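Local atomic coordinates of putative flagella-related protein H (Methanocaldococcus jannaschii DSM 2661, PDB entry 4WIA), a protein that probably binds ATP as an accessory component of the archaellum, the archaeal flagellum, and may help to regulate its assembly. Residues 47-52 with 77-82; 58-63 with 90-95. All blocks are in the same frame, centred on the assembly; numbering follows the deposited sequence.

Contact 1: 47-52 with 77-82. With SO4 (sulfate ion), chain G.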
loop_
_atom_site.group_PDB
_atom_site.type_symbol
_atom_site.label_atom_id
_atom_site.label_comp_id
_atom_site.label_asym_id
_atom_site.label_seq_id
_atom_site.Cartn_x
_atom_site.Cartn_y
_atom_site.Cartn_z
ATOM N N LEU A 47 7.813 -0.087 -14.105
ATOM C CA LEU A 47 7.250 1.215 -13.693
ATOM C C LEU A 47 5.745 1.131 -13.548
ATOM O O LEU A 47 5.174 1.590 -12.561
ATOM C CB LEU A 47 7.652 2.286 -14.692
ATOM C CG LEU A 47 9.146 2.607 -14.587
ATOM C CD1 LEU A 47 9.597 3.491 -15.733
ATOM C CD2 LEU A 47 9.489 3.271 -13.246
ATOM N N ALA A 48 5.080 0.517 -14.543
ATOM C CA ALA A 48 3.638 0.358 -14.481
ATOM C C ALA A 48 3.184 -0.410 -13.259
ATOM O O ALA A 48 2.275 0.005 -12.559
ATOM C CB ALA A 48 3.129 -0.323 -15.751
ATOM N N TYR A 49 3.827 -1.538 -12.969
ATOM C CA TYR A 49 3.489 -2.286 -11.740
ATOM C C TYR A 49 3.683 -1.481 -10.468
ATOM O O TYR A 49 2.839 -1.524 -9.579
ATOM C CB TYR A 49 4.285 -3.579 -11.687
ATOM C CG TYR A 49 3.828 -4.556 -10.609
ATOM C CD1 TYR A 49 2.635 -5.216 -10.729
ATOM C CD2 TYR A 49 4.584 -4.773 -9.464
ATOM C CE1 TYR A 49 2.199 -6.066 -9.749
ATOM C CE2 TYR A 49 4.160 -5.656 -8.470
ATOM C CZ TYR A 49 2.975 -6.294 -8.625
ATOM O OH TYR A 49 2.584 -7.132 -7.661
ATOM N N GLY A 50 4.802 -0.750 -10.361
ATOM C CA GLY A 50 5.031 0.164 -9.215
ATOM C C GLY A 50 3.919 1.193 -9.023
ATOM O O GLY A 50 3.336 1.280 -7.971
ATOM N N PHE A 51 3.613 1.959 -10.083
ATOM C CA PHE A 51 2.523 2.914 -10.024
ATOM C C PHE A 51 1.216 2.241 -9.579
ATOM O O PHE A 51 0.525 2.726 -8.679
ATOM C CB PHE A 51 2.293 3.550 -11.417
ATOM C CG PHE A 51 3.367 4.519 -11.855
ATOM C CD1 PHE A 51 3.714 5.573 -11.063
ATOM C CD2 PHE A 51 3.977 4.390 -13.073
ATOM C CE1 PHE A 51 4.664 6.463 -11.471
ATOM C CE2 PHE A 51 4.938 5.277 -13.511
ATOM C CZ PHE A 51 5.325 6.295 -12.673
ATOM N N LEU A 52 0.865 1.125 -10.207
ATOM C CA LEU A 52 -0.386 0.478 -9.862
ATOM C C LEU A 52 -0.439 0.030 -8.399
ATOM O O LEU A 52 -1.473 0.154 -7.737
ATOM C CB LEU A 52 -0.632 -0.728 -10.755
ATOM C CG LEU A 52 -0.977 -0.402 -12.188
ATOM C CD1 LEU A 52 -0.784 -1.644 -13.036
ATOM C CD2 LEU A 52 -2.426 0.067 -12.269
ATOM N N LEU A 77 7.101 -12.135 -15.003
ATOM C CA LEU A 77 7.903 -11.283 -14.147
ATOM C C LEU A 77 7.374 -11.160 -12.713
ATOM O O LEU A 77 7.963 -10.449 -11.864
ATOM C CB LEU A 77 7.953 -9.878 -14.756
ATOM C CG LEU A 77 8.544 -9.884 -16.163
ATOM C CD1 LEU A 77 8.518 -8.512 -16.770
ATOM C CD2 LEU A 77 9.954 -10.426 -16.219
ATOM N N ASN A 78 6.294 -11.858 -12.404
ATOM C CA ASN A 78 5.697 -11.678 -11.116
ATOM C C ASN A 78 5.284 -10.257 -10.856
ATOM O O ASN A 78 5.377 -9.756 -9.745
ATOM C CB ASN A 78 6.681 -12.123 -10.042
ATOM C CG ASN A 78 5.990 -12.904 -8.977
ATOM O OD1 ASN A 78 5.917 -14.184 -9.017
ATOM N ND2 ASN A 78 5.302 -12.170 -8.131
ATOM N N TYR A 79 4.773 -9.617 -11.907
ATOM C CA TYR A 79 4.146 -8.341 -11.801
ATOM C C TYR A 79 2.709 -8.548 -12.207
ATOM O O TYR A 79 2.203 -7.789 -13.052
ATOM C CB TYR A 79 4.735 -7.332 -12.810
ATOM C CG TYR A 79 6.142 -6.881 -12.606
ATOM C CD1 TYR A 79 6.722 -6.843 -11.333
ATOM C CD2 TYR A 79 6.928 -6.521 -13.693
ATOM C CE1 TYR A 79 8.007 -6.403 -11.146
ATOM C CE2 TYR A 79 8.249 -6.128 -13.520
ATOM C CZ TYR A 79 8.771 -6.064 -12.240
ATOM O OH TYR A 79 10.083 -5.693 -12.051
ATOM N N SER A 80 2.009 -9.498 -11.622
ATOM C CA SER A 80 0.730 -9.845 -12.179
ATOM C C SER A 80 -0.329 -8.717 -11.965
ATOM O O SER A 80 -0.391 -8.055 -10.940
ATOM C CB SER A 80 0.286 -11.241 -11.721
ATOM O OG SER A 80 -0.331 -11.164 -10.451
ATOM N N ILE A 81 -1.112 -8.446 -13.018
ATOM C CA ILE A 81 -2.005 -7.273 -13.022
ATOM C C ILE A 81 -3.456 -7.596 -13.391
ATOM O O ILE A 81 -4.187 -6.741 -13.887
ATOM C CB ILE A 81 -1.451 -6.201 -13.923
ATOM C CG1 ILE A 81 -0.882 -6.732 -15.266
ATOM C CG2 ILE A 81 -0.335 -5.443 -13.168
ATOM C CD1 ILE A 81 -1.824 -7.468 -16.189
ATOM N N ASN A 82 -3.883 -8.826 -13.106
ATOM C CA ASN A 82 -5.217 -9.277 -13.420
ATOM C C ASN A 82 -6.297 -8.460 -12.778
ATOM O O ASN A 82 -7.256 -8.057 -13.425
ATOM C CB ASN A 82 -5.375 -10.730 -12.943
ATOM C CG ASN A 82 -4.377 -11.637 -13.585
ATOM O OD1 ASN A 82 -3.481 -12.210 -12.924
ATOM N ND2 ASN A 82 -4.478 -11.751 -14.889
HETATM S S SO4 G . -3.727 -10.794 -9.526
HETATM O O1 SO4 G . -2.736 -10.687 -10.568
HETATM O O2 SO4 G . -3.065 -10.742 -8.256
HETATM O O3 SO4 G . -4.457 -12.034 -9.677
HETATM O O4 SO4 G . -4.631 -9.685 -9.414
#

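Contact 2: 58-63 with 90-95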
loop_
_atom_site.group_PDB
_atom_site.type_symbol
_atom_site.label_atom_id
_atom_site.label_comp_id
_atom_site.label_asym_id
_atom_site.label_seq_id
_atom_site.Cartn_x
_atom_site.Cartn_y
_atom_site.Cartn_z
ATOM N N VAL A 58 -2.952 3.435 -14.711
ATOM C CA VAL A 58 -2.059 3.403 -15.814
ATOM C C VAL A 58 -2.819 3.027 -17.096
ATOM O O VAL A 58 -3.652 2.119 -17.078
ATOM C CB VAL A 58 -0.952 2.366 -15.564
ATOM C CG1 VAL A 58 -0.042 2.258 -16.769
ATOM C CG2 VAL A 58 -0.128 2.746 -14.351
ATOM N N THR A 59 -2.476 3.684 -18.197
ATOM C CA THR A 59 -2.785 3.218 -19.506
ATOM C C THR A 59 -1.516 2.701 -20.158
ATOM O O THR A 59 -0.488 3.409 -20.186
ATOM C CB THR A 59 -3.326 4.351 -20.395
ATOM O OG1 THR A 59 -4.594 4.761 -19.889
ATOM C CG2 THR A 59 -3.533 3.879 -21.869
ATOM N N TYR A 60 -1.578 1.492 -20.715
ATOM C CA TYR A 60 -0.424 0.936 -21.398
ATOM C C TYR A 60 -0.806 0.640 -22.840
ATOM O O TYR A 60 -1.607 -0.242 -23.071
ATOM C CB TYR A 60 0.049 -0.314 -20.656
ATOM C CG TYR A 60 1.456 -0.802 -21.000
ATOM C CD1 TYR A 60 1.791 -1.176 -22.275
ATOM C CD2 TYR A 60 2.430 -0.900 -20.027
ATOM C CE1 TYR A 60 3.050 -1.609 -22.616
ATOM C CE2 TYR A 60 3.708 -1.361 -20.336
ATOM C CZ TYR A 60 4.022 -1.715 -21.606
ATOM O OH TYR A 60 5.279 -2.176 -21.970
ATOM N N VAL A 61 -0.186 1.339 -23.797
ATOM C CA VAL A 61 -0.441 1.163 -25.189
ATOM C C VAL A 61 0.758 0.421 -25.762
ATOM O O VAL A 61 1.856 0.949 -25.756
ATOM C CB VAL A 61 -0.581 2.518 -25.906
ATOM C CG1 VAL A 61 -0.892 2.347 -27.411
ATOM C CG2 VAL A 61 -1.642 3.373 -25.248
ATOM N N SER A 62 0.522 -0.778 -26.280
ATOM C CA SER A 62 1.551 -1.639 -26.816
ATOM C C SER A 62 1.357 -1.862 -28.345
ATOM O O SER A 62 0.316 -2.304 -28.767
ATOM C CB SER A 62 1.471 -3.021 -26.151
ATOM O OG SER A 62 2.403 -3.923 -26.724
ATOM N N THR A 63 2.415 -1.661 -29.114
ATOM C CA THR A 63 2.471 -2.072 -30.489
ATOM C C THR A 63 2.940 -3.495 -30.678
ATOM O O THR A 63 3.188 -3.894 -31.797
ATOM C CB THR A 63 3.457 -1.167 -31.249
ATOM O OG1 THR A 63 4.733 -1.145 -30.592
ATOM C CG2 THR A 63 2.922 0.241 -31.273
ATOM N N LEU A 90 -5.854 -0.584 -14.538
ATOM C CA LEU A 90 -4.963 -0.679 -15.710
ATOM C C LEU A 90 -5.808 -0.795 -16.986
ATOM O O LEU A 90 -6.645 -1.681 -17.103
ATOM C CB LEU A 90 -4.060 -1.911 -15.589
ATOM C CG LEU A 90 -3.211 -2.303 -16.809
ATOM C CD1 LEU A 90 -2.345 -1.136 -17.232
ATOM C CD2 LEU A 90 -2.343 -3.541 -16.596
ATOM N N LEU A 91 -5.593 0.123 -17.956
ATOM C CA LEU A 91 -6.236 0.078 -19.226
ATOM C C LEU A 91 -5.161 -0.275 -20.210
ATOM O O LEU A 91 -4.186 0.470 -20.419
ATOM C CB LEU A 91 -6.806 1.470 -19.568
ATOM C CG LEU A 91 -7.330 1.741 -20.952
ATOM C CD1 LEU A 91 -8.542 0.837 -21.249
ATOM C CD2 LEU A 91 -7.676 3.212 -21.118
ATOM N N TYR A 92 -5.318 -1.445 -20.813
ATOM C CA TYR A 92 -4.332 -1.996 -21.718
ATOM C C TYR A 92 -4.844 -1.903 -23.163
ATOM O O TYR A 92 -5.907 -2.373 -23.462
ATOM C CB TYR A 92 -4.031 -3.472 -21.360
ATOM C CG TYR A 92 -2.922 -4.016 -22.202
ATOM C CD1 TYR A 92 -1.625 -3.664 -21.948
ATOM C CD2 TYR A 92 -3.177 -4.769 -23.337
ATOM C CE1 TYR A 92 -0.589 -4.114 -22.753
ATOM C CE2 TYR A 92 -2.145 -5.236 -24.163
ATOM C CZ TYR A 92 -0.844 -4.896 -23.841
ATOM O OH TYR A 92 0.191 -5.334 -24.639
ATOM N N ILE A 93 -4.044 -1.310 -24.056
ATOM C CA ILE A 93 -4.467 -1.018 -25.417
ATOM C C ILE A 93 -3.536 -1.674 -26.430
ATOM O O ILE A 93 -2.448 -1.138 -26.741
ATOM C CB ILE A 93 -4.417 0.478 -25.658
ATOM C CG1 ILE A 93 -5.243 1.210 -24.587
ATOM C CG2 ILE A 93 -4.931 0.803 -27.093
ATOM C CD1 ILE A 93 -6.736 0.954 -24.667
ATOM N N PRO A 94 -3.918 -2.831 -26.926
ATOM C CA PRO A 94 -3.108 -3.419 -27.983
ATOM C C PRO A 94 -3.360 -2.732 -29.341
ATOM O O PRO A 94 -4.506 -2.671 -29.778
ATOM C CB PRO A 94 -3.548 -4.899 -28.015
ATOM C CG PRO A 94 -4.806 -4.968 -27.217
ATOM C CD PRO A 94 -4.993 -3.706 -26.441
ATOM N N VAL A 95 -2.287 -2.284 -30.009
ATOM C CA VAL A 95 -2.407 -1.746 -31.353
ATOM C C VAL A 95 -2.383 -2.888 -32.401
ATOM O O VAL A 95 -1.330 -3.200 -32.993
ATOM C CB VAL A 95 -1.294 -0.730 -31.606
ATOM C CG1 VAL A 95 -1.493 -0.067 -32.980
ATOM C CG2 VAL A 95 -1.300 0.322 -30.501
#

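Contact 1: 47-52 with 77-82
Tyr49, on helix 40-53, lays its ring against the chain at Tyr79, in the loop between helices 67-76 and 82-87. The Tyr79 CA sits over one face of the Tyr49 ring, 3.7 Å from its centroid and 17° off the normal, so its hydrogen makes a CH-pi contact. A chi1 of -169° sets CG of Tyr49 opposite the backbone N and swings the ring out from the helix to the loop. Its edge meets Ile81 CG2 in the ring plane, and Tyr49 CE1 comes within 3.5 Å of Ser80 O near that plane. A flat, wide side chain suits this place because one ring can touch three successive loop residues.

The two tyrosine rings are nearly parallel, with planes at 26°, but slid so far apart that they barely overlap; their closest atoms are Tyr49 CD2 and Tyr79 CD1, 3.5 Å apart. Tyr79 carries its ring beside its own backbone N, turned along helix 40-53 toward Arg46, and its hydroxyl is bonded to the backbone N of Ile225. Ile81 contributes its CG2 branch, which touches both Tyr49 CD1 and Leu52 CD1, each 3.8 Å away, while the rest of the side chain leads off toward Phe70 and Met74 of helix 67-76. The branched isoleucine can thus serve both helices.

At the outer side of the loop a sulfate, probably from the crystallisation liquor, accepts a weak bond from Asn82 N; Lys83 N also binds it. Asn78, with positive phi, closes helix 67-76 in a Schellman motif, and Ile81 is the N-cap residue of helix 82-87. The contact joins the turn between these two helices to the helix that follows the P-loop of a KaiC-like ATPase fold.

Contact 2: 58-63 with 90-95
Strands 58-62 and 90-94 run parallel in register, their axes 13° apart, and five backbone hydrogen bonds from Leu91 N to Val58 O through Val95 N to Ser62 O tie them together. Thr59 and Leu91 lie side by side on one face, with OG1 of Thr59, which is hydrogen-bonded to Phe118 O, 3.7 Å from Leu91 CD2; further along that face Val61 CG2 packs on Ile93 CB at 4.0 Å. Beta-branched residues suit such strands, since their branches fill the surface close to the backbone. Val95, just past the end of strand 90-94, brings CG2 to within 3.7 Å of Val61 CG1.

Strand 90-94 is the outermost strand at this end of the mixed sheet of the P-loop NTPase fold, and 58-62 joins it to strand 123-127. On the other face, Tyr60 and Tyr92 point the same way, CD1 of Tyr60 lying 3.8 Å from Tyr92 CE1, with the rings oblique at 31°. Tyr60 OH bonds Asp127. Tyr92, its CG opposite N (chi1 -175°), leans obliquely forward, its OH coming over Ser62; that hydroxyl bonds Leu65 O, while its ring stacks on Phe70. Replacing Tyr92 with an alanine would probably leave Leu65 O without this partner and open a gap beside Tyr60 and Phe70. Leu90 CD1 fills in beside Val58 CB, 4.1 Å away.

Overall arrangement
The centres of contacts 1 and 2 lie about 13 Å apart, and their segments alternate along the chain: 47-52, 58-63, 77-82, 90-95. Helix 40-53 leads into strand 58-62, and helices 67-76 and 82-87 carry the chain on to strand 90-94, so contact 1 joins the helical layer that packs on the sheet edge formed in contact 2. The two meet directly, Phe51 and Leu52 packing on Val58 and Ile81 on Leu90. Both belong to the KaiC-like ATPase domain. Tyr79 lies near Val42 and Tyr60 near Ser41, both ATP-binding residues by similarity with relatives, which places the two contacts beside the probable nucleotide site.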